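PDB 3N29: carboxynorspermidine decarboxylase from Campylobacter jejuni subsp. jejuni 81116, which probably catalyses the pyridoxal-phosphate-dependent decarboxylation of carboxynorspermidine to norspermidine, a step of polyamine synthesis. Local coordinates for residues K77-F81 / S82-K86; L268-G271 / E272-W276. One frame throughout, in Å; residues are numbered along the deposited sequence.

Contact 1. Residues K77-F81 / S82-K86; sequences KGFAF and SGAMK. With PLP (pyridoxal-5'-phosphate), chain C.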
loop_
_atom_site.group_PDB
_atom_site.type_symbol
_atom_site.label_atom_id
_atom_site.label_comp_id
_atom_site.label_asym_id
_atom_site.label_seq_id
_atom_site.Cartn_x
_atom_site.Cartn_y
_atom_site.Cartn_z
ATOM N N LYS A 77 0.088 -7.047 -13.523
ATOM C CA LYS A 77 -0.227 -6.984 -12.098
ATOM C C LYS A 77 1.014 -7.014 -11.242
ATOM O O LYS A 77 1.188 -6.249 -10.376
ATOM C CB LYS A 77 -1.145 -8.156 -11.652
ATOM C CG LYS A 77 -1.736 -7.837 -10.171
ATOM C CD LYS A 77 -2.696 -8.916 -9.625
ATOM C CE LYS A 77 -2.436 -10.109 -10.488
ATOM N NZ LYS A 77 -3.210 -11.469 -10.077
ATOM N N GLY A 78 1.895 -7.950 -11.496
ATOM C CA GLY A 78 3.059 -8.096 -10.642
ATOM C C GLY A 78 4.338 -7.403 -11.130
ATOM O O GLY A 78 5.222 -7.108 -10.327
ATOM N N PHE A 79 4.471 -7.212 -12.421
ATOM C CA PHE A 79 5.710 -6.709 -12.988
ATOM C C PHE A 79 5.370 -5.803 -14.155
ATOM O O PHE A 79 4.794 -6.279 -15.130
ATOM C CB PHE A 79 6.596 -7.865 -13.463
ATOM C CG PHE A 79 7.915 -7.465 -14.037
ATOM C CD1 PHE A 79 9.010 -7.264 -13.229
ATOM C CD2 PHE A 79 8.079 -7.273 -15.406
ATOM C CE1 PHE A 79 10.247 -6.936 -13.783
ATOM C CE2 PHE A 79 9.331 -6.886 -15.955
ATOM C CZ PHE A 79 10.401 -6.730 -15.131
ATOM N N ALA A 80 5.673 -4.502 -14.005
ATOM C CA ALA A 80 5.307 -3.548 -15.024
ATOM C C ALA A 80 6.448 -2.571 -15.229
ATOM O O ALA A 80 6.211 -1.389 -15.443
ATOM C CB ALA A 80 4.019 -2.838 -14.610
ATOM N N PHE A 81 7.690 -3.027 -15.105
ATOM C CA PHE A 81 8.851 -2.081 -15.034
ATOM C C PHE A 81 9.010 -1.382 -16.387
ATOM O O PHE A 81 9.387 -2.007 -17.358
ATOM C CB PHE A 81 10.093 -2.864 -14.685
ATOM C CG PHE A 81 11.251 -2.031 -14.184
ATOM C CD1 PHE A 81 11.449 -1.833 -12.841
ATOM C CD2 PHE A 81 12.167 -1.485 -15.070
ATOM C CE1 PHE A 81 12.551 -1.083 -12.381
ATOM C CE2 PHE A 81 13.233 -0.765 -14.615
ATOM C CZ PHE A 81 13.407 -0.564 -13.253
ATOM N N SER A 82 8.721 -0.081 -16.436
ATOM C CA SER A 82 8.484 0.592 -17.709
ATOM C C SER A 82 9.758 0.490 -18.548
ATOM O O SER A 82 9.714 0.210 -19.753
ATOM C CB SER A 82 8.093 2.036 -17.430
ATOM O OG SER A 82 9.157 2.679 -16.777
ATOM N N GLY A 83 10.903 0.615 -17.885
ATOM C CA GLY A 83 12.189 0.533 -18.553
ATOM C C GLY A 83 12.568 -0.786 -19.140
ATOM O O GLY A 83 13.579 -0.891 -19.835
ATOM N N ALA A 84 11.780 -1.805 -18.866
ATOM C CA ALA A 84 12.097 -3.170 -19.268
ATOM C C ALA A 84 11.063 -3.705 -20.247
ATOM O O ALA A 84 11.178 -4.817 -20.693
ATOM C CB ALA A 84 12.077 -4.042 -18.051
ATOM N N MET A 85 9.995 -2.942 -20.515
ATOM C CA MET A 85 8.915 -3.474 -21.341
ATOM C C MET A 85 9.410 -3.823 -22.769
ATOM O O MET A 85 9.039 -4.829 -23.313
ATOM C CB MET A 85 7.747 -2.539 -21.347
ATOM C CG MET A 85 7.035 -2.416 -19.944
ATOM S SD MET A 85 6.201 -3.960 -19.418
ATOM C CE MET A 85 4.852 -3.621 -20.365
ATOM N N LYS A 86 10.288 -3.016 -23.365
ATOM C CA LYS A 86 10.716 -3.339 -24.715
ATOM C C LYS A 86 11.576 -4.618 -24.718
ATOM O O LYS A 86 11.466 -5.476 -25.655
ATOM C CB LYS A 86 11.441 -2.164 -25.350
ATOM C CG LYS A 86 11.836 -2.477 -26.781
ATOM C CD LYS A 86 12.510 -1.341 -27.503
ATOM C CE LYS A 86 12.737 -1.811 -28.970
ATOM N NZ LYS A 86 12.907 -0.666 -29.865
HETATM N N1 PLP C . -3.520 -13.758 -14.692
HETATM C C2 PLP C . -4.459 -13.324 -13.799
HETATM C C2A PLP C . -5.915 -13.297 -14.191
HETATM C C3 PLP C . -4.015 -12.859 -12.522
HETATM O O3 PLP C . -4.952 -12.395 -11.597
HETATM C C4 PLP C . -2.646 -12.863 -12.191
HETATM C C4A PLP C . -2.195 -12.323 -10.841
HETATM C C5 PLP C . -1.713 -13.367 -13.111
HETATM C C6 PLP C . -2.194 -13.807 -14.362
HETATM C C5A PLP C . -0.234 -13.409 -12.806
HETATM O O4P PLP C . 0.033 -14.097 -11.610
HETATM P P PLP C . 1.502 -14.369 -11.108
HETATM O O1P PLP C . 2.196 -13.021 -11.057
HETATM O O2P PLP C . 2.193 -15.283 -12.149
HETATM O O3P PLP C . 1.425 -15.092 -9.840
#
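Phe81 and Ala84 meet where the loop carrying Lys77, which follows strand 71-75, leads to helix 85-91. The carbonyl oxygen of Phe81 accepts the amide of Ala84 (N to O 2.8 Å) in a nearly straight N-H...O bond of 159°, although the donor stands well above the carbonyl plane. This turn also brings the methyl of Ala84 against the Phe81 ring, CB to CD2 3.9 Å. With CG anti to the backbone N (chi1 -163°), the ring swings beside its own carbonyl carbon, and its edge meets the Ala84 amide, CD2 to N 3.8 Å. The bond from CA to CB of Ser82 points away from the loop, and its side chain packs on Phe105 of helix 100-109. Met85 CG, set beside its own backbone N by chi1 (-67°), lies 3.5 Å from Phe81 O. At the far end, Lys77 NZ is bonded covalently to C4A of pyridoxal phosphate (1.5 Å), as expected of the lysine that forms the Schiff base in this family. The turn joins strand 71-75 of the beta/alpha barrel to helix 85-91: Phe81 and Ala84 pack on Leu49 of strand 46-50, Met85 reaches Leu74 and helix 100-109, and Ala80 touches Tyr414 of the second subunit.

Contact 2. Residues L268-G271 / E272-W276; sequences LEPG and EAVGW. With PLP (pyridoxal-5'-phosphate), chain C; NSD (N-(3-aminopropyl)propane-1,3-diamine), chain D.
The carbonyl oxygen of Gly271, the residue directly before the short helix 272-275, receives two weak hydrogen bonds from it, from Val274 N at 3.0 Å and from Gly275 N at 3.5 Å. The amides of Gly271 and Glu272 point instead at the cofactor: Gly271 N meets phosphate O2P at 3.0 Å in an almost perfectly straight bond (178°), while Glu272 N meets O1P at 2.9 Å. Beside this, the ring of Pro270 packs on the helix, its CB touching Ala273 CB at 3.8 Å, and Val274 CG2 lies more loosely by the proline CG. The Glu272 side chain leaves this turn extended, CG anti to the backbone N (chi1 176°), and its OE1 accepts a hydrogen bond from the terminal amine N1 of norspermidine at a short 2.5 Å. Glu269 reaches the pyridine end of the cofactor, with OE1 2.7 Å from N1 of pyridoxal phosphate; His200, Thr96 and Asn234 bond to its carboxylate and fix its rotation. Two consecutive peptide N-H groups thus grip the phosphate, where the N-terminal end of this one-turn helix may add a little favourable polarity, while one carboxylate faces the ring nitrogen, consistent with stabilising its protonated form, and another holds a product amine.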
loop_
_atom_site.group_PDB
_atom_site.type_symbol
_atom_site.label_atom_id
_atom_site.label_comp_id
_atom_site.label_asym_id
_atom_site.label_seq_id
_atom_site.Cartn_x
_atom_site.Cartn_y
_atom_site.Cartn_z
ATOM N N LEU A 268 -0.258 -18.570 -21.735
ATOM C CA LEU A 268 0.166 -18.544 -20.321
ATOM C C LEU A 268 0.422 -17.090 -19.943
ATOM O O LEU A 268 0.853 -16.315 -20.794
ATOM C CB LEU A 268 1.422 -19.354 -20.075
ATOM C CG LEU A 268 1.522 -20.847 -20.399
ATOM C CD1 LEU A 268 2.935 -21.318 -20.296
ATOM C CD2 LEU A 268 0.672 -21.703 -19.470
ATOM N N GLU A 269 0.206 -16.716 -18.681
ATOM C CA GLU A 269 0.312 -15.322 -18.374
ATOM C C GLU A 269 0.961 -15.154 -17.010
ATOM O O GLU A 269 0.347 -14.591 -16.051
ATOM C CB GLU A 269 -1.010 -14.578 -18.596
ATOM C CG GLU A 269 -2.172 -15.211 -18.009
ATOM C CD GLU A 269 -3.525 -14.437 -18.162
ATOM O OE1 GLU A 269 -4.233 -14.463 -17.163
ATOM O OE2 GLU A 269 -3.825 -13.786 -19.210
ATOM N N PRO A 270 2.238 -15.534 -16.937
ATOM C CA PRO A 270 3.010 -15.277 -15.760
ATOM C C PRO A 270 3.278 -13.784 -15.511
ATOM O O PRO A 270 3.479 -13.001 -16.459
ATOM C CB PRO A 270 4.300 -15.953 -16.087
ATOM C CG PRO A 270 4.460 -15.818 -17.504
ATOM C CD PRO A 270 3.091 -16.116 -17.992
ATOM N N GLY A 271 3.263 -13.417 -14.241
ATOM C CA GLY A 271 3.784 -12.116 -13.822
ATOM C C GLY A 271 5.084 -12.271 -12.998
ATOM O O GLY A 271 6.197 -11.894 -13.427
ATOM N N GLU A 272 4.938 -12.862 -11.848
ATOM C CA GLU A 272 6.062 -13.053 -10.939
ATOM C C GLU A 272 7.243 -13.766 -11.577
ATOM O O GLU A 272 8.364 -13.342 -11.394
ATOM C CB GLU A 272 5.608 -13.777 -9.696
ATOM C CG GLU A 272 6.700 -14.098 -8.739
ATOM C CD GLU A 272 6.174 -14.590 -7.408
ATOM O OE1 GLU A 272 4.957 -14.600 -7.141
ATOM O OE2 GLU A 272 6.993 -15.053 -6.667
ATOM N N ALA A 273 6.960 -14.715 -12.442
ATOM C CA ALA A 273 7.989 -15.459 -13.126
ATOM C C ALA A 273 8.893 -14.587 -13.993
ATOM O O ALA A 273 10.043 -14.863 -14.136
ATOM C CB ALA A 273 7.377 -16.529 -13.945
ATOM N N VAL A 274 8.332 -13.585 -14.616
ATOM C CA VAL A 274 9.119 -12.645 -15.378
ATOM C C VAL A 274 10.096 -11.860 -14.510
ATOM O O VAL A 274 11.212 -11.719 -14.856
ATOM C CB VAL A 274 8.229 -11.698 -16.174
ATOM C CG1 VAL A 274 9.021 -10.718 -16.898
ATOM C CG2 VAL A 274 7.367 -12.464 -17.132
ATOM N N GLY A 275 9.629 -11.397 -13.359
ATOM C CA GLY A 275 10.400 -10.574 -12.461
ATOM C C GLY A 275 11.207 -11.271 -11.391
ATOM O O GLY A 275 11.920 -10.648 -10.684
ATOM N N TRP A 276 11.101 -12.577 -11.323
ATOM C CA TRP A 276 11.656 -13.361 -10.260
ATOM C C TRP A 276 13.168 -13.248 -10.215
ATOM O O TRP A 276 13.843 -13.618 -11.133
ATOM C CB TRP A 276 11.235 -14.846 -10.417
ATOM C CG TRP A 276 11.822 -15.757 -9.422
ATOM C CD1 TRP A 276 12.869 -16.580 -9.598
ATOM C CD2 TRP A 276 11.423 -15.917 -8.075
ATOM N NE1 TRP A 276 13.157 -17.234 -8.462
ATOM C CE2 TRP A 276 12.271 -16.850 -7.504
ATOM C CE3 TRP A 276 10.434 -15.344 -7.286
ATOM C CZ2 TRP A 276 12.160 -17.226 -6.189
ATOM C CZ3 TRP A 276 10.322 -15.726 -5.997
ATOM C CH2 TRP A 276 11.175 -16.661 -5.458
HETATM N N1 PLP C . -3.520 -13.758 -14.692
HETATM C C2 PLP C . -4.459 -13.324 -13.799
HETATM C C2A PLP C . -5.915 -13.297 -14.191
HETATM C C3 PLP C . -4.015 -12.859 -12.522
HETATM O O3 PLP C . -4.952 -12.395 -11.597
HETATM C C4 PLP C . -2.646 -12.863 -12.191
HETATM C C4A PLP C . -2.195 -12.323 -10.841
HETATM C C5 PLP C . -1.713 -13.367 -13.111
HETATM C C6 PLP C . -2.194 -13.807 -14.362
HETATM C C5A PLP C . -0.234 -13.409 -12.806
HETATM O O4P PLP C . 0.033 -14.097 -11.610
HETATM P P PLP C . 1.502 -14.369 -11.108
HETATM O O1P PLP C . 2.196 -13.021 -11.057
HETATM O O2P PLP C . 2.193 -15.283 -12.149
HETATM O O3P PLP C . 1.425 -15.092 -9.840
HETATM C C1 NSD D . 1.450 -13.436 -7.165
HETATM N N1 NSD D . 2.429 -14.475 -7.302
HETATM C C2 NSD D . 0.249 -13.863 -6.389
HETATM N N2 NSD D . -1.095 -11.909 -6.096
HETATM C C3 NSD D . -0.954 -13.034 -6.666
HETATM N N3 NSD D . 1.187 -8.794 -4.023
HETATM C C4 NSD D . -0.302 -11.381 -5.260
HETATM C C5 NSD D . -0.707 -10.024 -4.758
HETATM C C6 NSD D . 0.111 -9.610 -3.561
#

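In the fold
Both contacts are buried turns that follow a strand of the beta/alpha barrel and lead into a helix, contact 1 after strand 71-75 and contact 2 after strand 265-268, the first and last strands of the closed eight-stranded sheet and therefore neighbours. The two meet directly: the Phe79 ring packs on Gly275 and Val274, CD1 lying 3.7 Å from Gly275 CA. They share one cofactor by different means, a covalent lysine bond in residues 77-86 and peptide hydrogen bonds to the phosphate in residues 268-276. Beyond Lys77, contact 1 is mostly apolar and borders the second subunit, whereas contact 2 is polar on its cofactor side and also binds norspermidine.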